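Local coordinates for hypothetical protein (Ruminococcus gnavus, PDB 4GL6) that is of unknown function but belongs to the DUF5037 family, its single chain combining an antiparallel sheet, a mixed sheet and several helices, at residues A[229-232]-A[233-237]; A[11-14]-A[15-19]; A[185-188]-A[189-193]. All blocks are in the same frame, centred on the assembly; numbering follows the deposited sequence.

Contact 1: A[229-232]-A[233-237]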
ATOM      1  N   ASP A 229      -8.800  10.002  16.609  1.00 57.73           N
ATOM      2  CA  ASP A 229      -9.859   9.215  17.228  1.00 59.34           C
ATOM      3  C   ASP A 229      -9.277   8.428  18.424  1.00 55.30           C
ATOM      4  O   ASP A 229      -8.355   7.619  18.271  1.00 50.11           O
ATOM      5  CB  ASP A 229     -10.495   8.343  16.141  1.00 57.02           C
ATOM      6  CG  ASP A 229     -11.092   9.188  14.994  1.00 60.54           C
ATOM      7  OD1 ASP A 229     -12.037   9.978  15.236  1.00 66.83           O
ATOM      8  OD2 ASP A 229     -10.600   9.071  13.852  1.00 56.49           O
ATOM      9  N   ASN A 230      -9.808   8.720  19.608  1.00 55.57           N
ATOM     10  CA  ASN A 230      -9.368   8.107  20.857  1.00 55.91           C
ATOM     11  C   ASN A 230      -9.764   6.619  21.022  1.00 59.00           C
ATOM     12  O   ASN A 230     -10.542   6.069  20.231  1.00 57.33           O
ATOM     13  CB  ASN A 230      -9.859   8.942  22.065  1.00 56.68           C
ATOM     14  CG  ASN A 230     -11.384   9.014  22.187  1.00 58.40           C
ATOM     15  OD1 ASN A 230     -12.122   8.186  21.661  1.00 61.48           O
ATOM     16  ND2 ASN A 230     -11.853  10.026  22.878  1.00 58.19           N
ATOM     17  N   LEU A 231      -9.229   6.003  22.081  1.00 59.92           N
ATOM     18  CA  LEU A 231      -9.508   4.607  22.454  1.00 56.80           C
ATOM     19  C   LEU A 231     -10.986   4.240  22.460  1.00 55.37           C
ATOM     20  O   LEU A 231     -11.335   3.160  22.039  1.00 54.20           O
ATOM     21  CB  LEU A 231      -8.939   4.311  23.849  1.00 55.96           C
ATOM     22  CG  LEU A 231      -9.208   2.933  24.466  1.00 56.73           C
ATOM     23  CD1 LEU A 231      -8.545   1.858  23.618  1.00 55.56           C
ATOM     24  CD2 LEU A 231      -8.800   2.883  25.932  1.00 57.19           C
ATOM     25  N   GLU A 232     -11.835   5.137  22.952  1.00 58.35           N
ATOM     26  CA  GLU A 232     -13.285   4.870  23.069  1.00 64.90           C
ATOM     27  C   GLU A 232     -13.921   4.711  21.692  1.00 57.76           C
ATOM     28  O   GLU A 232     -14.702   3.796  21.480  1.00 63.16           O
ATOM     29  CB  GLU A 232     -13.971   5.965  23.895  1.00 75.83           C
ATOM     30  CG  GLU A 232     -13.428   6.060  25.332  1.00 88.98           C
ATOM     31  CD  GLU A 232     -13.245   7.515  25.779  1.00104.72           C
ATOM     32  OE1 GLU A 232     -14.242   8.268  25.917  1.00105.87           O
ATOM     33  OE2 GLU A 232     -12.079   7.917  25.983  1.00100.87           O
ATOM     34  N   ILE A 233     -13.535   5.579  20.760  1.00 53.86           N
ATOM     35  CA  ILE A 233     -13.984   5.523  19.359  1.00 54.28           C
ATOM     36  C   ILE A 233     -13.502   4.230  18.672  1.00 53.14           C
ATOM     37  O   ILE A 233     -14.205   3.668  17.829  1.00 57.61           O
ATOM     38  CB  ILE A 233     -13.534   6.800  18.581  1.00 54.92           C
ATOM     39  CG1 ILE A 233     -14.278   8.043  19.117  1.00 56.26           C
ATOM     40  CG2 ILE A 233     -13.780   6.668  17.083  1.00 47.82           C
ATOM     41  CD1 ILE A 233     -13.633   9.367  18.758  1.00 63.96           C
ATOM     42  N   PHE A 234     -12.296   3.790  19.027  1.00 55.05           N
ATOM     43  CA  PHE A 234     -11.706   2.544  18.517  1.00 52.49           C
ATOM     44  C   PHE A 234     -12.509   1.337  18.984  1.00 53.01           C
ATOM     45  O   PHE A 234     -12.876   0.495  18.155  1.00 55.96           O
ATOM     46  CB  PHE A 234     -10.235   2.430  18.931  1.00 53.14           C
ATOM     47  CG  PHE A 234      -9.621   1.098  18.653  1.00 57.13           C
ATOM     48  CD1 PHE A 234      -9.334   0.708  17.350  1.00 61.10           C
ATOM     49  CD2 PHE A 234      -9.283   0.239  19.694  1.00 64.45           C
ATOM     50  CE1 PHE A 234      -8.756  -0.528  17.078  1.00 60.66           C
ATOM     51  CE2 PHE A 234      -8.702  -0.995  19.434  1.00 68.41           C
ATOM     52  CZ  PHE A 234      -8.440  -1.378  18.123  1.00 63.76           C
ATOM     53  N   LYS A 235     -12.796   1.272  20.288  1.00 53.22           N
ATOM     54  CA  LYS A 235     -13.598   0.175  20.853  1.00 56.52           C
ATOM     55  C   LYS A 235     -14.991   0.086  20.204  1.00 53.24           C
ATOM     56  O   LYS A 235     -15.411  -1.000  19.810  1.00 52.34           O
ATOM     57  CB  LYS A 235     -13.690   0.249  22.390  1.00 59.47           C
ATOM     58  CG  LYS A 235     -12.372  -0.081  23.073  1.00 64.52           C
ATOM     59  CD  LYS A 235     -12.472  -0.452  24.550  1.00 70.56           C
ATOM     60  CE  LYS A 235     -12.642   0.755  25.452  1.00 74.71           C
ATOM     61  NZ  LYS A 235     -12.482   0.377  26.883  1.00 78.58           N
ATOM     62  N   ALA A 236     -15.655   1.232  20.052  1.00 52.73           N
ATOM     63  CA  ALA A 236     -16.973   1.309  19.416  1.00 58.19           C
ATOM     64  C   ALA A 236     -16.906   0.858  17.944  1.00 58.86           C
ATOM     65  O   ALA A 236     -17.742   0.061  17.515  1.00 53.03           O
ATOM     66  CB  ALA A 236     -17.566   2.710  19.535  1.00 56.78           C
ATOM     67  N   ALA A 237     -15.896   1.335  17.208  1.00 56.29           N
ATOM     68  CA  ALA A 237     -15.696   0.973  15.788  1.00 55.25           C
ATOM     69  C   ALA A 237     -15.452  -0.527  15.588  1.00 61.25           C
ATOM     70  O   ALA A 237     -16.011  -1.133  14.663  1.00 64.68           O
ATOM     71  CB  ALA A 237     -14.541   1.757  15.198  1.00 55.72           C
TER
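N230 turns its side-chain amide back over the first turn of the helix 231-239 and bonds to I233, so the polar contacts centre on this residue. Its OD1 accepts the backbone N of I233 at 3.1 Å, with the donor nearly in line with the side-chain C=O (165°). The torsion that allows this is the cramped one, CG lodged between the backbone N and the carbonyl carbon (chi1 63°), which folds the amide over the helix start. N230 also gives its backbone O to F234 N, 3.1 Å away, so backbone and side chain of one residue hold two successive N-H groups. The next turn is made by K235 N on L231 O and A236 N on E232 O.

This is an asparagine N-cap: OD1 takes an N-H of the first turn, which has no earlier carbonyl of its own helix to bond to.

Apolar contact runs along the same turn, beginning with the CG2 branch of I233 on D229 CB at 3.8 Å. L231, its CG anti to the backbone N (chi1 176°), sends CD1 to within 4.3 Å of F234 CD2. L231 CG also lies 4.2 Å from K235 CE, where the lysine chain bends at chi3. Separately, the I233 side chain crosses that of N230 at about a right angle, which sets its CG1 methylene beside the amide oxygen OD1.

The charged and aromatic ends find their partners outside this turn. K235 NZ forms a salt bridge with E157, and D229 OD2 bonds to T218 OG1. L231 and F234 rest on helix 156-171, and the F234 ring makes a T-shaped contact with F216 of strand 215-220.

Contact 2: A[11-14]-A[15-19]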
ATOM      1  N   GLU A  11       8.652  -6.743 -17.588  1.00 58.33           N
ATOM      2  CA  GLU A  11       9.396  -7.727 -16.773  1.00 59.13           C
ATOM      3  C   GLU A  11      10.917  -7.640 -17.045  1.00 62.09           C
ATOM      4  O   GLU A  11      11.719  -7.640 -16.096  1.00 63.86           O
ATOM      5  CB  GLU A  11       8.879  -9.164 -17.012  1.00 60.76           C
ATOM      6  CG  GLU A  11       7.501  -9.467 -16.410  1.00 63.44           C
ATOM      7  CD  GLU A  11       6.887 -10.803 -16.849  1.00 67.98           C
ATOM      8  OE1 GLU A  11       7.521 -11.586 -17.595  1.00 73.66           O
ATOM      9  OE2 GLU A  11       5.741 -11.095 -16.436  1.00 68.98           O
ATOM     10  N   THR A  12      11.294  -7.542 -18.323  1.00 61.89           N
ATOM     11  CA  THR A  12      12.710  -7.450 -18.713  1.00 64.25           C
ATOM     12  C   THR A  12      13.358  -6.172 -18.188  1.00 62.63           C
ATOM     13  O   THR A  12      14.483  -6.214 -17.687  1.00 63.27           O
ATOM     14  CB  THR A  12      12.893  -7.537 -20.239  1.00 67.01           C
ATOM     15  OG1 THR A  12      12.338  -8.770 -20.690  1.00 69.91           O
ATOM     16  CG2 THR A  12      14.377  -7.476 -20.647  1.00 66.59           C
ATOM     17  N   TYR A  13      12.640  -5.055 -18.285  1.00 59.41           N
ATOM     18  CA  TYR A  13      13.142  -3.783 -17.769  1.00 58.45           C
ATOM     19  C   TYR A  13      13.401  -3.839 -16.249  1.00 57.42           C
ATOM     20  O   TYR A  13      14.494  -3.501 -15.802  1.00 61.67           O
ATOM     21  CB  TYR A  13      12.209  -2.603 -18.121  1.00 56.73           C
ATOM     22  CG  TYR A  13      12.415  -1.433 -17.188  1.00 55.59           C
ATOM     23  CD1 TYR A  13      13.526  -0.601 -17.314  1.00 56.94           C
ATOM     24  CD2 TYR A  13      11.538  -1.210 -16.122  1.00 52.41           C
ATOM     25  CE1 TYR A  13      13.736   0.452 -16.421  1.00 56.16           C
ATOM     26  CE2 TYR A  13      11.749  -0.175 -15.225  1.00 52.03           C
ATOM     27  CZ  TYR A  13      12.847   0.654 -15.371  1.00 52.43           C
ATOM     28  OH  TYR A  13      13.019   1.693 -14.491  1.00 49.44           O
ATOM     29  N   LEU A  14      12.386  -4.243 -15.484  1.00 55.10           N
ATOM     30  CA  LEU A  14      12.468  -4.323 -14.017  1.00 54.73           C
ATOM     31  C   LEU A  14      13.619  -5.204 -13.529  1.00 60.52           C
ATOM     32  O   LEU A  14      14.360  -4.807 -12.608  1.00 62.04           O
ATOM     33  CB  LEU A  14      11.130  -4.773 -13.407  1.00 52.65           C
ATOM     34  CG  LEU A  14       9.983  -3.756 -13.469  1.00 48.87           C
ATOM     35  CD1 LEU A  14       8.641  -4.332 -13.049  1.00 45.88           C
ATOM     36  CD2 LEU A  14      10.290  -2.568 -12.573  1.00 48.57           C
ATOM     37  N   GLN A  15      13.796  -6.361 -14.178  1.00 66.00           N
ATOM     38  CA  GLN A  15      14.892  -7.274 -13.847  1.00 70.94           C
ATOM     39  C   GLN A  15      16.251  -6.639 -14.142  1.00 74.30           C
ATOM     40  O   GLN A  15      17.140  -6.685 -13.291  1.00 75.46           O
ATOM     41  CB  GLN A  15      14.741  -8.626 -14.554  1.00 77.55           C
ATOM     42  CG  GLN A  15      15.906  -9.588 -14.309  1.00 85.91           C
ATOM     43  CD  GLN A  15      15.594 -11.021 -14.671  1.00 93.88           C
ATOM     44  OE1 GLN A  15      14.704 -11.299 -15.476  1.00101.91           O
ATOM     45  NE2 GLN A  15      16.347 -11.947 -14.091  1.00100.86           N
ATOM     46  N   GLU A  16      16.399  -6.063 -15.337  1.00 74.05           N
ATOM     47  CA  GLU A  16      17.628  -5.355 -15.717  1.00 78.33           C
ATOM     48  C   GLU A  16      17.913  -4.155 -14.808  1.00 74.98           C
ATOM     49  O   GLU A  16      19.062  -3.908 -14.478  1.00 73.72           O
ATOM     50  CB  GLU A  16      17.592  -4.884 -17.182  1.00 83.45           C
ATOM     51  CG  GLU A  16      17.750  -6.003 -18.211  1.00 94.01           C
ATOM     52  CD  GLU A  16      17.671  -5.524 -19.666  1.00 98.58           C
ATOM     53  OE1 GLU A  16      17.271  -4.364 -19.918  1.00 97.54           O
ATOM     54  OE2 GLU A  16      18.009  -6.317 -20.575  1.00 96.18           O
ATOM     55  N   GLU A  17      16.873  -3.439 -14.386  1.00 75.71           N
ATOM     56  CA  GLU A  17      17.046  -2.250 -13.540  1.00 75.46           C
ATOM     57  C   GLU A  17      17.338  -2.562 -12.065  1.00 72.78           C
ATOM     58  O   GLU A  17      18.073  -1.805 -11.436  1.00 67.95           O
ATOM     59  CB  GLU A  17      15.808  -1.338 -13.642  1.00 72.17           C
ATOM     60  CG  GLU A  17      15.933   0.068 -13.031  1.00 70.97           C
ATOM     61  CD  GLU A  17      16.919   0.993 -13.743  1.00 77.45           C
ATOM     62  OE1 GLU A  17      17.386   0.685 -14.864  1.00 80.50           O
ATOM     63  OE2 GLU A  17      17.224   2.067 -13.181  1.00 81.98           O
ATOM     64  N   TYR A  18      16.793  -3.660 -11.527  1.00 70.67           N
ATOM     65  CA  TYR A  18      16.887  -3.951 -10.080  1.00 68.76           C
ATOM     66  C   TYR A  18      17.512  -5.277  -9.592  1.00 71.09           C
ATOM     67  O   TYR A  18      17.605  -5.474  -8.378  1.00 73.80           O
ATOM     68  CB  TYR A  18      15.480  -3.752  -9.464  1.00 64.09           C
ATOM     69  CG  TYR A  18      14.910  -2.360  -9.686  1.00 59.08           C
ATOM     70  CD1 TYR A  18      15.573  -1.236  -9.190  1.00 59.65           C
ATOM     71  CD2 TYR A  18      13.709  -2.156 -10.367  1.00 56.26           C
ATOM     72  CE1 TYR A  18      15.073   0.046  -9.376  1.00 57.99           C
ATOM     73  CE2 TYR A  18      13.195  -0.868 -10.556  1.00 55.06           C
ATOM     74  CZ  TYR A  18      13.889   0.229 -10.053  1.00 56.34           C
ATOM     75  OH  TYR A  18      13.434   1.510 -10.200  1.00 55.97           O
ATOM     76  N   GLY A  19      17.918  -6.184 -10.486  1.00 72.94           N
ATOM     77  CA  GLY A  19      18.591  -7.449 -10.083  1.00 80.22           C
ATOM     78  C   GLY A  19      17.727  -8.679  -9.826  1.00 83.72           C
ATOM     79  O   GLY A  19      18.129  -9.787 -10.174  1.00 92.76           O
TER
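Q15 begins the turn by giving its backbone N to E11 O at 3.1 Å, its extended side chain touching E21. E16 follows with N on T12 O; the two side chains run side by side, and E16 OE2 comes 3.8 Å from T12 CG2, a methyl rather than a polar partner.

E17 packs on an aromatic ring as well as bonding, N to Y13 O, through the backbone. Its CB sits over one face of the Y13 ring, a CH-pi contact 4.2 Å from the centroid. With CG anti to the backbone N (chi1 -169°), CG comes 3.6 Å from Y13 OH, and the bend at chi2 (67°) then lays the carboxylate beside the ring, the two planes 17° apart. The same CG stands over the centre of the Y18 ring, placing the aliphatic part of E17 between the two tyrosines.

Y18 closes the helix 6-18 with N on L14 O, and its ring receives L14 CD2 at the edge, in plane, 3.9 Å from CE2. At G19 the chain leaves helical geometry with a positive phi, on the way to strand 22-28.

Both phenol hydroxyls bond to OD2 of D73, so two tyrosines five residues apart converge on one carboxylate oxygen. That pairing probably fixes the rotation of both rings and would be expected to favour an ionised D73.

Contact 3: A[185-188]-A[189-193]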
ATOM      1  N   LYS A 185     -14.591 -16.202   6.529  1.00 46.17           N
ATOM      2  CA  LYS A 185     -14.867 -16.440   5.103  1.00 45.48           C
ATOM      3  C   LYS A 185     -14.666 -15.156   4.262  1.00 44.23           C
ATOM      4  O   LYS A 185     -14.078 -15.207   3.178  1.00 46.08           O
ATOM      5  CB  LYS A 185     -16.231 -17.125   4.910  1.00 45.41           C
ATOM      6  CG  LYS A 185     -16.270 -18.513   5.573  1.00 46.57           C
ATOM      7  CD  LYS A 185     -17.478 -19.376   5.215  1.00 47.95           C
ATOM      8  CE  LYS A 185     -17.412 -20.731   5.894  1.00 49.73           C
ATOM      9  NZ  LYS A 185     -18.464 -21.662   5.419  1.00 51.58           N
ATOM     10  N   SER A 186     -15.107 -14.014   4.779  1.00 43.12           N
ATOM     11  CA  SER A 186     -14.869 -12.729   4.095  1.00 42.51           C
ATOM     12  C   SER A 186     -13.407 -12.448   3.910  1.00 41.66           C
ATOM     13  O   SER A 186     -12.996 -12.003   2.838  1.00 39.45           O
ATOM     14  CB  SER A 186     -15.479 -11.538   4.838  1.00 43.28           C
ATOM     15  OG  SER A 186     -16.811 -11.394   4.438  1.00 46.29           O
ATOM     16  N   PHE A 187     -12.641 -12.668   4.977  1.00 42.50           N
ATOM     17  CA  PHE A 187     -11.212 -12.423   4.931  1.00 43.19           C
ATOM     18  C   PHE A 187     -10.540 -13.246   3.835  1.00 45.58           C
ATOM     19  O   PHE A 187      -9.812 -12.711   3.007  1.00 46.86           O
ATOM     20  CB  PHE A 187     -10.530 -12.700   6.277  1.00 45.45           C
ATOM     21  CG  PHE A 187      -9.034 -12.606   6.191  1.00 46.90           C
ATOM     22  CD1 PHE A 187      -8.402 -11.364   6.227  1.00 45.54           C
ATOM     23  CD2 PHE A 187      -8.260 -13.746   5.980  1.00 48.85           C
ATOM     24  CE1 PHE A 187      -7.023 -11.271   6.086  1.00 46.79           C
ATOM     25  CE2 PHE A 187      -6.876 -13.662   5.847  1.00 51.49           C
ATOM     26  CZ  PHE A 187      -6.255 -12.423   5.905  1.00 50.42           C
ATOM     27  N   GLU A 188     -10.802 -14.544   3.844  1.00 49.80           N
ATOM     28  CA  GLU A 188     -10.191 -15.478   2.884  1.00 52.15           C
ATOM     29  C   GLU A 188     -10.449 -15.130   1.420  1.00 49.97           C
ATOM     30  O   GLU A 188      -9.573 -15.329   0.584  1.00 51.95           O
ATOM     31  CB  GLU A 188     -10.598 -16.914   3.216  1.00 54.88           C
ATOM     32  CG  GLU A 188      -9.964 -17.433   4.529  1.00 57.99           C
ATOM     33  CD  GLU A 188      -8.450 -17.702   4.496  1.00 59.77           C
ATOM     34  OE1 GLU A 188      -7.903 -18.122   3.452  1.00 64.38           O
ATOM     35  OE2 GLU A 188      -7.796 -17.490   5.547  1.00 61.77           O
ATOM     36  N   LYS A 189     -11.648 -14.624   1.129  1.00 48.29           N
ATOM     37  CA  LYS A 189     -11.996 -14.147  -0.216  1.00 47.47           C
ATOM     38  C   LYS A 189     -11.264 -12.847  -0.508  1.00 47.77           C
ATOM     39  O   LYS A 189     -10.757 -12.652  -1.625  1.00 49.02           O
ATOM     40  CB  LYS A 189     -13.492 -13.880  -0.347  1.00 48.58           C
ATOM     41  CG  LYS A 189     -14.393 -15.102  -0.259  1.00 49.92           C
ATOM     42  CD  LYS A 189     -15.842 -14.660  -0.247  1.00 49.63           C
ATOM     43  CE  LYS A 189     -16.745 -15.812   0.056  1.00 54.57           C
ATOM     44  NZ  LYS A 189     -18.131 -15.315   0.270  1.00 54.99           N
ATOM     45  N   ALA A 190     -11.242 -11.955   0.490  1.00 45.43           N
ATOM     46  CA  ALA A 190     -10.575 -10.675   0.384  1.00 41.36           C
ATOM     47  C   ALA A 190      -9.110 -10.858   0.017  1.00 40.50           C
ATOM     48  O   ALA A 190      -8.639 -10.262  -0.931  1.00 41.00           O
ATOM     49  CB  ALA A 190     -10.705  -9.909   1.684  1.00 42.68           C
ATOM     50  N   GLU A 191      -8.427 -11.716   0.764  1.00 44.81           N
ATOM     51  CA  GLU A 191      -6.979 -12.012   0.616  1.00 48.13           C
ATOM     52  C   GLU A 191      -6.637 -12.398  -0.810  1.00 47.93           C
ATOM     53  O   GLU A 191      -5.684 -11.885  -1.362  1.00 50.35           O
ATOM     54  CB  GLU A 191      -6.596 -13.146   1.587  1.00 58.95           C
ATOM     55  CG  GLU A 191      -5.128 -13.539   1.771  1.00 62.51           C
ATOM     56  CD  GLU A 191      -4.989 -14.851   2.558  1.00 79.89           C
ATOM     57  OE1 GLU A 191      -5.651 -15.868   2.200  1.00 92.72           O
ATOM     58  OE2 GLU A 191      -4.228 -14.880   3.550  1.00 93.44           O
ATOM     59  N   LYS A 192      -7.441 -13.271  -1.419  1.00 49.10           N
ATOM     60  CA  LYS A 192      -7.209 -13.717  -2.807  1.00 47.01           C
ATOM     61  C   LYS A 192      -7.213 -12.563  -3.824  1.00 44.91           C
ATOM     62  O   LYS A 192      -6.502 -12.626  -4.821  1.00 49.63           O
ATOM     63  CB  LYS A 192      -8.209 -14.798  -3.234  1.00 48.98           C
ATOM     64  CG  LYS A 192      -8.261 -16.071  -2.378  1.00 53.19           C
ATOM     65  CD  LYS A 192      -6.958 -16.817  -2.091  1.00 58.71           C
ATOM     66  CE  LYS A 192      -7.195 -17.823  -0.968  1.00 62.68           C
ATOM     67  NZ  LYS A 192      -6.070 -18.757  -0.691  1.00 69.82           N
ATOM     68  N   ILE A 193      -7.982 -11.508  -3.553  1.00 43.41           N
ATOM     69  CA  ILE A 193      -8.058 -10.309  -4.417  1.00 39.10           C
ATOM     70  C   ILE A 193      -6.882  -9.359  -4.149  1.00 37.47           C
ATOM     71  O   ILE A 193      -6.257  -8.865  -5.085  1.00 37.36           O
ATOM     72  CB  ILE A 193      -9.405  -9.586  -4.241  1.00 38.50           C
ATOM     73  CG1 ILE A 193     -10.572 -10.517  -4.653  1.00 38.65           C
ATOM     74  CG2 ILE A 193      -9.427  -8.314  -5.081  1.00 37.32           C
ATOM     75  CD1 ILE A 193     -11.963 -10.012  -4.309  1.00 38.21           C
TER
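This is a contact between successive turns inside the helix 184-194, partly buried, with F187 and E191 meeting on one flank of the helix. The helix follows strand 175-182 of the mixed sheet, and its apolar residues F187 and A190 pack on L182 of that strand. S186 and K189 lie instead against I209 of the helix 204-210, while S186 OG bonds to D183, just ahead of the helix.

Backbone bonds set the spacing. A190 N donates to S186 O, and E191 N to F187 O at 2.8 Å. K189 N reaches K185 O at 3.2 Å, and the extended lysine chain follows that oxygen, with CG 3.5 Å from K185 O.

E191, its CG anti to the backbone N (chi1 -172°), stretches straight out beside the phenyl ring of F187. OE2 comes 3.7 Å from CE2 of F187, the carboxylate turned 61° from the ring plane. On the same flank E188, bent at chi2, brings its OE2 into the plane of the F187 ring at the edge. The two glutamates lie side by side with OE1 of E188 3.4 Å from OE1 of E191 and their carboxylates almost perpendicular, a crowding of like charge that may raise the pKa of one of them. K192 NZ stands 4.6 Å from E188 OE1, beyond salt-bridge range, where it may offset a little of that charge. With an alanine here in place of E191, CE2 of F187 would probably lose the side chain that packs beside it, opening a gap there and leaving E188 without its neighbouring carboxylate.

Apolar residues on the sheet side and lysines on the exposed side make this an amphipathic helix laid over a mixed beta sheet.

Along the chain the order is contact 2, contact 3, contact 1, each a turn within a separate helix: 6-18, 184-194 and 231-239. Contact 2 accompanies the antiparallel sheet, touching strands 22-28 and 54-59. Contacts 3 and 1 belong with the mixed sheet, beside strand 175-182 and strand 215-220 respectively, and their centres are 25 Å apart. Contacts 1 and 2 lie on opposite sides of the chain's centre, 45 Å between centres; the centres of contacts 2 and 3 are about 31 Å apart, their nearest atoms about 17 Å. None touches another; each packs on its own neighbours, so any coupling between them would probably run through the body of the chain.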